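Local coordinates for protein mosquitocidal toxin (Bacillus sphaericus, PDB 2CB4) that probably transfers ADP-ribose from NAD+ to target proteins, as the catalytic domain of a larger toxin that kills mosquito larvae, at residues Trp23-Leu29 with Phe183-Arg188; Pro159-Asn165 with Asp179-Pro184; Phe94-Val98 with Asn118-Val124; Pro189-Thr195 with Trp207-Ile213. The protein carries 1 engineered substitution. One frame throughout, in Å; residues are numbered along the deposited sequence.

Contact 1. Residues Trp23-Leu29 with Phe183-Arg188; sequences WIQAASL and FPGGIR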
# COMPACT_ATOMS: atom_id res chain seq x y z
N TRP A 23 -17.49 30.93 24.81
CA TRP A 23 -17.82 29.57 25.21
C TRP A 23 -16.89 28.48 24.66
O TRP A 23 -16.70 27.42 25.30
CB TRP A 23 -19.30 29.25 24.92
CG TRP A 23 -19.65 29.24 23.44
CD1 TRP A 23 -19.53 30.28 22.57
CD2 TRP A 23 -20.20 28.14 22.69
NE1 TRP A 23 -19.94 29.88 21.31
CE2 TRP A 23 -20.36 28.58 21.36
CE3 TRP A 23 -20.55 26.82 23.01
CZ2 TRP A 23 -20.84 27.75 20.35
CZ3 TRP A 23 -21.06 26.00 22.00
CH2 TRP A 23 -21.21 26.48 20.69
N ILE A 24 -16.30 28.76 23.49
CA ILE A 24 -15.36 27.84 22.84
C ILE A 24 -13.94 28.42 22.71
O ILE A 24 -13.15 27.93 21.91
CB ILE A 24 -15.84 27.39 21.44
CG1 ILE A 24 -16.18 28.60 20.58
CG2 ILE A 24 -17.02 26.44 21.56
CD1 ILE A 24 -16.70 28.20 19.20
N GLN A 25 -13.62 29.44 23.49
CA GLN A 25 -12.29 30.03 23.39
C GLN A 25 -11.11 29.16 23.88
O GLN A 25 -9.95 29.44 23.54
CB GLN A 25 -12.25 31.40 24.09
CG GLN A 25 -12.42 32.54 23.12
CD GLN A 25 -12.55 33.90 23.79
OE1 GLN A 25 -12.03 34.12 24.88
NE2 GLN A 25 -13.24 34.82 23.12
N ALA A 26 -11.40 28.13 24.68
CA ALA A 26 -10.34 27.24 25.21
C ALA A 26 -9.99 26.16 24.19
O ALA A 26 -9.03 25.41 24.37
CB ALA A 26 -10.80 26.60 26.54
N ALA A 27 -10.78 26.08 23.12
CA ALA A 27 -10.63 25.06 22.09
C ALA A 27 -9.25 24.68 21.62
O ALA A 27 -8.41 25.52 21.24
CB ALA A 27 -11.54 25.32 20.89
N SER A 28 -9.07 23.37 21.61
CA SER A 28 -7.88 22.71 21.10
C SER A 28 -8.09 22.61 19.57
O SER A 28 -7.16 22.86 18.81
CB SER A 28 -7.79 21.30 21.70
OG SER A 28 -6.50 20.84 21.45
N LEU A 29 -9.31 22.29 19.13
CA LEU A 29 -9.67 22.26 17.69
C LEU A 29 -9.95 23.74 17.37
O LEU A 29 -11.09 24.18 17.39
CB LEU A 29 -10.95 21.43 17.48
CG LEU A 29 -10.91 19.97 17.98
CD1 LEU A 29 -12.15 19.19 17.52
CD2 LEU A 29 -9.62 19.29 17.49
N PHE A 183 -16.56 21.25 27.11
CA PHE A 183 -15.80 22.10 26.20
C PHE A 183 -15.79 21.57 24.79
O PHE A 183 -15.08 20.63 24.48
CB PHE A 183 -14.37 22.30 26.70
CG PHE A 183 -14.30 23.09 27.98
CD1 PHE A 183 -13.96 24.45 27.98
CD2 PHE A 183 -14.60 22.48 29.19
CE1 PHE A 183 -13.92 25.17 29.16
CE2 PHE A 183 -14.55 23.20 30.39
CZ PHE A 183 -14.23 24.56 30.37
N PRO A 184 -16.58 22.20 23.91
CA PRO A 184 -16.61 21.78 22.51
C PRO A 184 -15.25 22.18 21.94
O PRO A 184 -14.82 23.34 22.07
CB PRO A 184 -17.76 22.65 21.90
CG PRO A 184 -18.56 23.13 23.07
CD PRO A 184 -17.54 23.31 24.18
N GLY A 185 -14.53 21.21 21.36
CA GLY A 185 -13.21 21.48 20.80
C GLY A 185 -12.06 21.23 21.80
O GLY A 185 -10.89 21.37 21.45
N GLY A 186 -12.39 20.89 23.05
CA GLY A 186 -11.36 20.62 24.04
C GLY A 186 -10.78 21.85 24.73
O GLY A 186 -11.34 22.95 24.65
N ILE A 187 -9.65 21.63 25.40
CA ILE A 187 -8.95 22.63 26.19
C ILE A 187 -7.44 22.63 25.91
O ILE A 187 -6.78 21.60 26.04
CB ILE A 187 -9.17 22.26 27.69
CG1 ILE A 187 -10.67 22.05 27.96
CG2 ILE A 187 -8.51 23.27 28.65
CD1 ILE A 187 -10.97 21.34 29.28
N ARG A 188 -6.89 23.78 25.56
CA ARG A 188 -5.45 23.90 25.31
C ARG A 188 -4.65 23.80 26.62
O ARG A 188 -5.17 24.10 27.68
CB ARG A 188 -5.19 25.21 24.58
CG ARG A 188 -5.83 25.18 23.18
CD ARG A 188 -5.33 26.34 22.32
NE ARG A 188 -5.47 27.64 22.98
CZ ARG A 188 -6.57 28.40 22.96
NH1 ARG A 188 -7.65 27.97 22.33
NH2 ARG A 188 -6.60 29.57 23.58
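Arg-188 folds back across the loop 23-29 and binds the carbonyls of three consecutive residues. Its NH1 donates to Ala-27 O at 2.8 Å, close to the guanidinium plane, and to Gln-25 O at 3.0 Å, which lies 21° out of that plane; NH2 adds a weak bond to the same Gln-25 O. Between them, the backbone N of Arg-188 reaches Ala-26 O at 2.9 Å. A bend late in the side chain (chi3 -52°) brings the guanidinium round to these oxygens, and a salt bridge from NE to Glu-190 helps to fix its rotation. Pro-184 supplies much of the apolar packing. Its CG meets Trp-23 CZ3 at 4.0 Å, while its CB touches Ile-24 CG2 at 3.9 Å, both side chains crossing the proline ring at about a right angle. Ala-26 CB touches Phe-183 CD1 (4.1 Å). Next to the proline, Gly-185 in the type II turn 183-186 offers one oxygen to two amides: Leu-29 N lies 3.0 Å from Gly-185 O, in the carbonyl plane on a lone pair, and Ser-28 N comes in from 45° above that plane. The N-terminal loop is thereby bound to the end of strand 180-184, with helix 36-44 packing on Trp-23 and Ile-24 and strand 123-131 packing on Phe-183, Pro-184 and Ile-187.

Contact 2. Residues Pro159-Asn165 with Asp179-Pro184; sequences PGGIDIN and DQITFP. Engineered in segment 179-184: Gln-180 (natural residue Glu).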
# COMPACT_ATOMS: atom_id res chain seq x y z
N PRO A 159 -11.47 29.69 29.70
CA PRO A 159 -12.57 30.55 29.31
C PRO A 159 -13.66 29.66 28.73
O PRO A 159 -13.37 28.66 28.04
CB PRO A 159 -11.96 31.39 28.15
CG PRO A 159 -10.84 30.51 27.58
CD PRO A 159 -10.28 29.87 28.82
N GLY A 160 -14.91 30.04 28.95
CA GLY A 160 -16.03 29.32 28.37
C GLY A 160 -16.48 28.04 29.03
O GLY A 160 -16.36 27.84 30.25
N GLY A 161 -17.04 27.19 28.18
CA GLY A 161 -17.59 25.92 28.58
C GLY A 161 -19.12 26.04 28.71
O GLY A 161 -19.64 27.09 29.06
N ILE A 162 -19.82 24.94 28.42
CA ILE A 162 -21.27 24.85 28.54
C ILE A 162 -21.58 24.33 29.93
O ILE A 162 -21.06 23.29 30.34
CB ILE A 162 -21.83 23.83 27.55
CG1 ILE A 162 -21.39 24.18 26.13
CG2 ILE A 162 -23.32 23.71 27.68
CD1 ILE A 162 -21.67 23.01 25.15
N ASP A 163 -22.42 25.05 30.67
CA ASP A 163 -22.84 24.64 32.02
C ASP A 163 -24.00 23.66 31.82
O ASP A 163 -25.14 24.06 31.59
CB ASP A 163 -23.32 25.86 32.79
CG ASP A 163 -23.67 25.53 34.23
OD1 ASP A 163 -24.18 24.42 34.49
OD2 ASP A 163 -23.42 26.38 35.11
N ILE A 164 -23.69 22.37 31.86
CA ILE A 164 -24.67 21.32 31.59
C ILE A 164 -25.91 21.33 32.48
O ILE A 164 -27.04 21.26 32.00
CB ILE A 164 -23.98 19.91 31.58
CG1 ILE A 164 -22.91 19.84 30.47
CG2 ILE A 164 -25.02 18.77 31.48
CD1 ILE A 164 -23.43 20.12 29.06
N ASN A 165 -25.71 21.39 33.78
CA ASN A 165 -26.83 21.37 34.69
C ASN A 165 -27.78 22.57 34.51
O ASN A 165 -28.97 22.45 34.76
CB ASN A 165 -26.36 21.19 36.14
CG ASN A 165 -25.90 19.77 36.44
OD1 ASN A 165 -25.95 18.89 35.58
ND2 ASN A 165 -25.48 19.52 37.67
N ASP A 179 -22.01 17.21 37.75
CA ASP A 179 -21.81 18.65 37.71
C ASP A 179 -20.78 19.03 36.67
O ASP A 179 -19.74 19.57 37.03
CB ASP A 179 -21.31 19.17 39.05
CG ASP A 179 -22.23 18.82 40.19
OD1 ASP A 179 -23.47 18.92 40.03
OD2 ASP A 179 -21.69 18.47 41.27
N GLN A 180 -21.06 18.76 35.39
CA GLN A 180 -20.10 18.98 34.32
C GLN A 180 -20.11 20.28 33.66
O GLN A 180 -21.19 20.84 33.40
CB GLN A 180 -20.46 18.09 33.17
CG GLN A 180 -19.82 16.79 33.08
CD GLN A 180 -20.06 16.19 31.69
OE1 GLN A 180 -19.70 16.77 30.62
NE2 GLN A 180 -20.68 15.03 31.65
N ILE A 181 -18.93 20.67 33.19
CA ILE A 181 -18.78 21.83 32.35
C ILE A 181 -18.11 21.23 31.11
O ILE A 181 -17.06 20.62 31.23
CB ILE A 181 -17.91 22.90 33.02
CG1 ILE A 181 -18.34 23.13 34.47
CG2 ILE A 181 -17.77 24.09 32.06
CD1 ILE A 181 -19.94 23.65 34.64
N THR A 182 -18.78 21.29 29.96
CA THR A 182 -18.31 20.68 28.72
C THR A 182 -17.64 21.69 27.79
O THR A 182 -18.12 22.84 27.70
CB THR A 182 -19.49 20.02 27.97
OG1 THR A 182 -20.09 19.03 28.80
CG2 THR A 182 -19.05 19.39 26.66
N PHE A 183 -16.56 21.25 27.11
CA PHE A 183 -15.80 22.10 26.20
C PHE A 183 -15.79 21.57 24.79
O PHE A 183 -15.08 20.63 24.48
CB PHE A 183 -14.37 22.30 26.70
CG PHE A 183 -14.30 23.09 27.98
CD1 PHE A 183 -13.96 24.45 27.98
CD2 PHE A 183 -14.60 22.48 29.19
CE1 PHE A 183 -13.92 25.17 29.16
CE2 PHE A 183 -14.55 23.20 30.39
CZ PHE A 183 -14.23 24.56 30.37
N PRO A 184 -16.58 22.20 23.91
CA PRO A 184 -16.61 21.78 22.51
C PRO A 184 -15.25 22.18 21.94
O PRO A 184 -14.82 23.34 22.07
CB PRO A 184 -17.76 22.65 21.90
CG PRO A 184 -18.56 23.13 23.07
CD PRO A 184 -17.54 23.31 24.18
O HOH W 1 -23.23 21.38 35.51
O HOH W 2 -23.67 17.44 35.05
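Ile-162 and Thr-182 form the hydrogen-bonded pair of a short antiparallel beta ladder, with Asp-163 and Ile-181 as the adjoining non-hydrogen-bonded pair, inside the mixed sheet of an ADP-ribosyltransferase fold. Two backbone bonds close the first pair: Ile-162 N to Thr-182 O at 2.8 Å and Thr-182 N to Ile-162 O at 3.1 Å, both in the carbonyl planes. A weak bond of 3.3 Å, Ile-164 N to Gln-180 O, follows where the chain turns into helix 164-167. Asp-163 is the N-cap of that helix: its CG lies trans to the backbone N (chi1 -176°), where OD1 can accept from the backbone N of Ala-166.

Water carries the pairing further. One molecule links Asn-165 N with Gln-180 O and, weakly, with Asp-163 OD1; a second joins Asn-165 OD1 to Gln-180 N.

Side chains also meet on both faces. On the Ile-162 and Thr-182 side, Ile-162 CD1 rests on Pro-184 CG at 3.7 Å, and Ile-164 CG1 lies against the threonine hydroxyl, 3.4 Å from Thr-182 OG1, the two side chains crossing at a slant. On the other side, Ile-181 CD1 sits 4.0 Å from Asp-163 CA, and Gly-161 CA lies over one face of the Phe-183 ring in a CH-pi contact, offset toward the rim.

Gln-180 is an engineered substitution of the natural glutamate; with Glu-178 that glutamate probably made up the E-x-E motif known from related enzymes. In this variant Gln-180 OE1 accepts from Ser-125 OG and, at 2.9 Å and weakly, from Thr-182 OG1.

Contact 3. Residues Phe94-Val98 with Asn118-Val124; sequences FIPRV and NSPSIFV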
# COMPACT_ATOMS: atom_id res chain seq x y z
N PHE A 94 -6.21 18.91 26.30
CA PHE A 94 -7.24 17.88 26.16
C PHE A 94 -7.87 18.01 24.79
O PHE A 94 -8.67 18.91 24.54
CB PHE A 94 -8.29 18.02 27.25
CG PHE A 94 -7.76 17.70 28.62
CD1 PHE A 94 -7.34 16.40 28.93
CD2 PHE A 94 -7.65 18.70 29.59
CE1 PHE A 94 -6.85 16.09 30.21
CE2 PHE A 94 -7.15 18.40 30.86
CZ PHE A 94 -6.75 17.09 31.17
N ILE A 95 -7.45 17.12 23.90
CA ILE A 95 -7.95 17.07 22.52
C ILE A 95 -9.10 16.08 22.53
O ILE A 95 -9.03 15.04 23.19
CB ILE A 95 -6.80 16.62 21.56
CG1 ILE A 95 -5.62 17.61 21.64
CG2 ILE A 95 -7.31 16.48 20.11
CD1 ILE A 95 -4.37 17.12 20.84
N PRO A 96 -10.20 16.42 21.85
CA PRO A 96 -11.38 15.54 21.86
C PRO A 96 -11.17 14.23 21.09
O PRO A 96 -10.26 14.12 20.26
CB PRO A 96 -12.46 16.39 21.16
CG PRO A 96 -11.93 17.75 21.09
CD PRO A 96 -10.45 17.67 21.12
N ARG A 97 -12.03 13.25 21.34
CA ARG A 97 -11.95 11.98 20.63
C ARG A 97 -12.16 12.13 19.12
O ARG A 97 -11.57 11.38 18.36
CB ARG A 97 -12.88 10.94 21.23
CG ARG A 97 -12.42 10.55 22.61
CD ARG A 97 -13.49 9.79 23.35
NE ARG A 97 -13.66 8.47 22.77
CZ ARG A 97 -14.76 7.73 22.91
NH1 ARG A 97 -15.80 8.16 23.63
NH2 ARG A 97 -14.81 6.55 22.35
N VAL A 98 -12.97 13.10 18.70
CA VAL A 98 -13.18 13.39 17.27
C VAL A 98 -12.45 14.72 16.98
O VAL A 98 -12.67 15.72 17.65
CB VAL A 98 -14.68 13.50 16.92
CG1 VAL A 98 -14.87 14.00 15.49
CG2 VAL A 98 -15.37 12.16 17.12
N ASN A 118 -21.65 8.55 26.05
CA ASN A 118 -20.20 8.66 25.93
C ASN A 118 -19.67 8.33 24.54
O ASN A 118 -18.52 7.94 24.39
CB ASN A 118 -19.45 7.83 26.97
CG ASN A 118 -18.08 8.44 27.33
OD1 ASN A 118 -17.86 9.66 27.23
ND2 ASN A 118 -17.17 7.59 27.76
N SER A 119 -20.51 8.51 23.54
CA SER A 119 -20.13 8.28 22.15
C SER A 119 -19.02 9.31 21.78
O SER A 119 -18.96 10.38 22.36
CB SER A 119 -21.38 8.50 21.27
OG SER A 119 -22.07 9.70 21.65
N PRO A 120 -18.16 8.98 20.82
CA PRO A 120 -17.07 9.89 20.41
C PRO A 120 -17.62 11.20 19.88
O PRO A 120 -18.56 11.22 19.07
CB PRO A 120 -16.37 9.13 19.28
CG PRO A 120 -16.82 7.72 19.42
CD PRO A 120 -18.15 7.71 20.07
N SER A 121 -17.00 12.30 20.30
CA SER A 121 -17.47 13.60 19.87
C SER A 121 -16.36 14.61 19.98
O SER A 121 -15.23 14.28 20.33
CB SER A 121 -18.64 14.02 20.76
OG SER A 121 -18.20 14.33 22.06
N ILE A 122 -16.69 15.86 19.67
CA ILE A 122 -15.76 16.98 19.75
C ILE A 122 -15.75 17.59 21.17
O ILE A 122 -15.05 18.56 21.42
CB ILE A 122 -16.16 18.11 18.76
CG1 ILE A 122 -17.57 18.65 19.06
CG2 ILE A 122 -16.05 17.65 17.31
CD1 ILE A 122 -17.79 20.11 18.58
N PHE A 123 -16.53 17.01 22.08
CA PHE A 123 -16.60 17.53 23.45
C PHE A 123 -15.62 16.91 24.44
O PHE A 123 -15.34 15.70 24.42
CB PHE A 123 -18.03 17.34 24.04
CG PHE A 123 -19.14 17.83 23.14
CD1 PHE A 123 -19.36 19.20 22.97
CD2 PHE A 123 -19.96 16.93 22.45
CE1 PHE A 123 -20.37 19.64 22.10
CE2 PHE A 123 -20.96 17.36 21.59
CZ PHE A 123 -21.16 18.73 21.42
N VAL A 124 -15.15 17.74 25.38
CA VAL A 124 -14.27 17.25 26.44
C VAL A 124 -14.93 17.62 27.76
O VAL A 124 -15.34 18.71 27.94
CB VAL A 124 -12.81 17.86 26.32
CG1 VAL A 124 -12.01 17.65 27.61
CG2 VAL A 124 -12.12 17.28 25.15
O HOH W 3 -13.65 13.65 23.76
O HOH W 4 -17.45 5.20 23.03
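Arg-97 reaches over Pro-120 to the C-terminal end of helix 111-117. Its NH1 donates to Asn-118 O at 2.8 Å, with the oxygen at the edge of the guanidinium and in its plane. A water bridges NH2 to the same carbonyl, giving Asn-118 O two donors. One face of the guanidinium meanwhile covers the proline, whose CG lies 3.7 Å from Arg-97 NH2; a bend at chi3 (70°) folds the arginine into this position.

Backbone bonding is sparse. Val-98 N donates to Ser-121 O at 3.0 Å from 50° above the carbonyl plane, and a second water accepts from Arg-97 N and lies 2.7 Å from Phe-123 O.

Among the apolar contacts, Val-98 CG2 meets Pro-120 CB at 3.9 Å. Val-124 divides its branches: CG1 touches Phe-94 CB at 3.8 Å, and CG2 meets Pro-96 CG at 4.1 Å. That same Pro-96 CG also makes a close carbon-to-oxygen contact, 3.2 Å from Ile-122 O.

Ser-121 OG accepts from Phe-123 N, an ST turn. The loop 94-98 thus lines the helix-to-strand connection of the ADP-ribosyltransferase core, a connection that leads into strand 123-131, whose first part probably carries the Ser-Thr-Ser-like motif of the family.

Contact 4. Residues Pro189-Thr195 with Trp207-Ile213; sequences PEFIRST and WINPNFI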
# COMPACT_ATOMS: atom_id res chain seq x y z
N PRO A 189 -3.39 23.35 26.54
CA PRO A 189 -2.59 23.14 27.76
C PRO A 189 -2.33 24.35 28.65
O PRO A 189 -2.08 24.21 29.86
CB PRO A 189 -1.28 22.53 27.22
CG PRO A 189 -1.21 22.95 25.79
CD PRO A 189 -2.63 23.00 25.31
N GLU A 190 -2.36 25.54 28.06
CA GLU A 190 -2.10 26.76 28.86
C GLU A 190 -3.20 27.04 29.89
O GLU A 190 -3.03 27.87 30.77
CB GLU A 190 -1.79 27.97 27.97
CG GLU A 190 -2.95 28.45 27.08
CD GLU A 190 -2.92 27.84 25.70
OE1 GLU A 190 -2.32 26.76 25.54
OE2 GLU A 190 -3.52 28.45 24.78
N PHE A 191 -4.32 26.32 29.81
CA PHE A 191 -5.43 26.46 30.76
C PHE A 191 -5.40 25.37 31.86
O PHE A 191 -6.32 25.29 32.69
CB PHE A 191 -6.75 26.40 30.00
CG PHE A 191 -6.88 27.50 28.98
CD1 PHE A 191 -6.71 28.84 29.39
CD2 PHE A 191 -7.08 27.22 27.63
CE1 PHE A 191 -6.78 29.87 28.45
CE2 PHE A 191 -7.14 28.24 26.71
CZ PHE A 191 -6.96 29.58 27.11
N ILE A 192 -4.36 24.54 31.84
CA ILE A 192 -4.20 23.46 32.80
C ILE A 192 -3.08 23.86 33.72
O ILE A 192 -1.92 23.96 33.32
CB ILE A 192 -3.94 22.08 32.10
CG1 ILE A 192 -4.86 21.93 30.87
CG2 ILE A 192 -4.12 20.93 33.09
CD1 ILE A 192 -4.64 20.65 30.06
N ARG A 193 -3.45 24.17 34.96
CA ARG A 193 -2.49 24.66 35.92
C ARG A 193 -1.61 23.62 36.60
O ARG A 193 -0.44 23.86 36.86
CB ARG A 193 -3.19 25.52 37.00
CG ARG A 193 -2.13 26.19 37.92
CD ARG A 193 -2.70 27.34 38.69
NE ARG A 193 -3.51 26.87 39.80
CZ ARG A 193 -4.12 27.65 40.68
NH1 ARG A 193 -4.01 28.95 40.58
NH2 ARG A 193 -4.85 27.12 41.65
N SER A 194 -2.20 22.49 36.95
CA SER A 194 -1.46 21.47 37.65
C SER A 194 -2.18 20.14 37.56
O SER A 194 -3.26 20.04 36.99
CB SER A 194 -1.36 21.88 39.14
OG SER A 194 -2.65 21.89 39.78
N THR A 195 -1.59 19.14 38.18
CA THR A 195 -2.25 17.84 38.26
C THR A 195 -1.72 17.07 39.45
O THR A 195 -0.57 17.24 39.86
CB THR A 195 -2.17 17.00 36.94
OG1 THR A 195 -3.12 15.92 37.02
CG2 THR A 195 -0.77 16.41 36.72
N TRP A 207 2.22 18.02 40.08
CA TRP A 207 2.86 18.60 38.91
C TRP A 207 2.31 19.99 38.66
O TRP A 207 1.10 20.19 38.66
CB TRP A 207 2.51 17.77 37.67
CG TRP A 207 3.14 16.41 37.66
CD1 TRP A 207 2.59 15.22 38.13
CD2 TRP A 207 4.40 16.08 37.08
NE1 TRP A 207 3.48 14.19 37.91
CE2 TRP A 207 4.59 14.69 37.27
CE3 TRP A 207 5.41 16.83 36.46
CZ2 TRP A 207 5.75 14.03 36.84
CZ3 TRP A 207 6.56 16.18 36.04
CH2 TRP A 207 6.71 14.78 36.22
N ILE A 208 3.22 20.94 38.43
CA ILE A 208 2.86 22.31 38.12
C ILE A 208 3.18 22.56 36.65
O ILE A 208 4.25 22.18 36.19
CB ILE A 208 3.69 23.31 38.96
CG1 ILE A 208 3.62 22.97 40.46
CG2 ILE A 208 3.22 24.73 38.70
CD1 ILE A 208 2.25 23.06 41.01
N ASN A 209 2.25 23.17 35.92
CA ASN A 209 2.47 23.51 34.50
C ASN A 209 3.00 24.96 34.51
O ASN A 209 2.24 25.89 34.73
CB ASN A 209 1.15 23.48 33.74
CG ASN A 209 1.32 23.80 32.27
OD1 ASN A 209 2.43 23.99 31.79
ND2 ASN A 209 0.22 23.84 31.55
N PRO A 210 4.30 25.15 34.28
CA PRO A 210 4.89 26.52 34.30
C PRO A 210 4.32 27.44 33.22
O PRO A 210 4.45 28.65 33.30
CB PRO A 210 6.38 26.27 34.03
CG PRO A 210 6.59 24.81 34.31
CD PRO A 210 5.30 24.14 33.92
N ASN A 211 3.74 26.85 32.18
CA ASN A 211 3.17 27.57 31.05
C ASN A 211 1.69 27.91 31.23
O ASN A 211 1.03 28.33 30.30
CB ASN A 211 3.35 26.77 29.76
CG ASN A 211 4.77 26.27 29.58
OD1 ASN A 211 5.72 27.00 29.82
ND2 ASN A 211 4.91 25.04 29.16
N PHE A 212 1.18 27.72 32.44
CA PHE A 212 -0.20 28.05 32.72
C PHE A 212 -0.38 29.57 32.40
O PHE A 212 0.48 30.39 32.70
CB PHE A 212 -0.51 27.74 34.19
CG PHE A 212 -1.90 28.16 34.60
CD1 PHE A 212 -3.01 27.62 33.97
CD2 PHE A 212 -2.08 29.15 35.56
CE1 PHE A 212 -4.30 28.04 34.31
CE2 PHE A 212 -3.37 29.55 35.92
CZ PHE A 212 -4.48 29.01 35.28
N ILE A 213 -1.50 29.90 31.77
CA ILE A 213 -1.84 31.24 31.33
C ILE A 213 -1.59 32.38 32.36
O ILE A 213 -1.30 33.50 31.97
CB ILE A 213 -3.30 31.24 30.83
CG1 ILE A 213 -3.52 32.30 29.74
CG2 ILE A 213 -4.25 31.35 32.02
CD1 ILE A 213 -2.51 32.30 28.68
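Phe-212 lies flat against the aliphatic stem of Arg-193. Arg-193 CB sits over the ring centre, 3.7 Å from its centroid, and CD continues over the same face to within 3.6 Å of Phe-212 CE2. With both CG atoms trans to the backbone N (chi1 -173° for Arg-193 and 175° for Phe-212), the arginine stem runs over the ring obliquely. Ile-213 CG2 packs on the opposite ring face. The guanidinium is turned 67° from the ring and forms a salt bridge with Glu-155.

Asn-209 is also trans at chi1, and this directs its amide at the other segment: ND2 donates to Ile-192 O at 2.8 Å, in the carbonyl plane, while OD1 accepts from Asn-211 N in an Asx turn. Its backbone N reaches Arg-193 O at 2.9 Å, and Ile-213 N binds Glu-190 O at 2.7 Å.

At the other end Thr-195 and Trp-207 point the same way, with Thr-195 CG2 3.7 Å from Trp-207 CB. Their backbones exchange two hydrogen bonds; Ser-194 and Ile-208 make the next, non-hydrogen-bonded pair. Ile-213 and Asn-209, first residue of a type I turn, continue the pairing at this open end of the antiparallel hairpin 192-199/202-208.

In the fold
All four contacts reach one mixed sheet. Contacts 1 and 2 share Phe-183 and Pro-184 on strand 180-184, their centres about 10 Å apart, and Trp-23 O probably bonds Gly-161 N between them. Contact 3, about 11 Å from the centre of contact 1, lies on the neighbouring strand 123-131; Gly-185 N to Ile-122 O and Ile-187 O to Phe-94 N probably join the two. Contact 4 sits on the hairpin that follows, its centre about 21 Å from that of contact 3. Along the chain, contact 3 is nested within the loop closed by contact 1, contact 2 ends on the same stretch as contact 1, and contact 4 follows. The N-terminal loop is tied into the ADP-ribosyltransferase core.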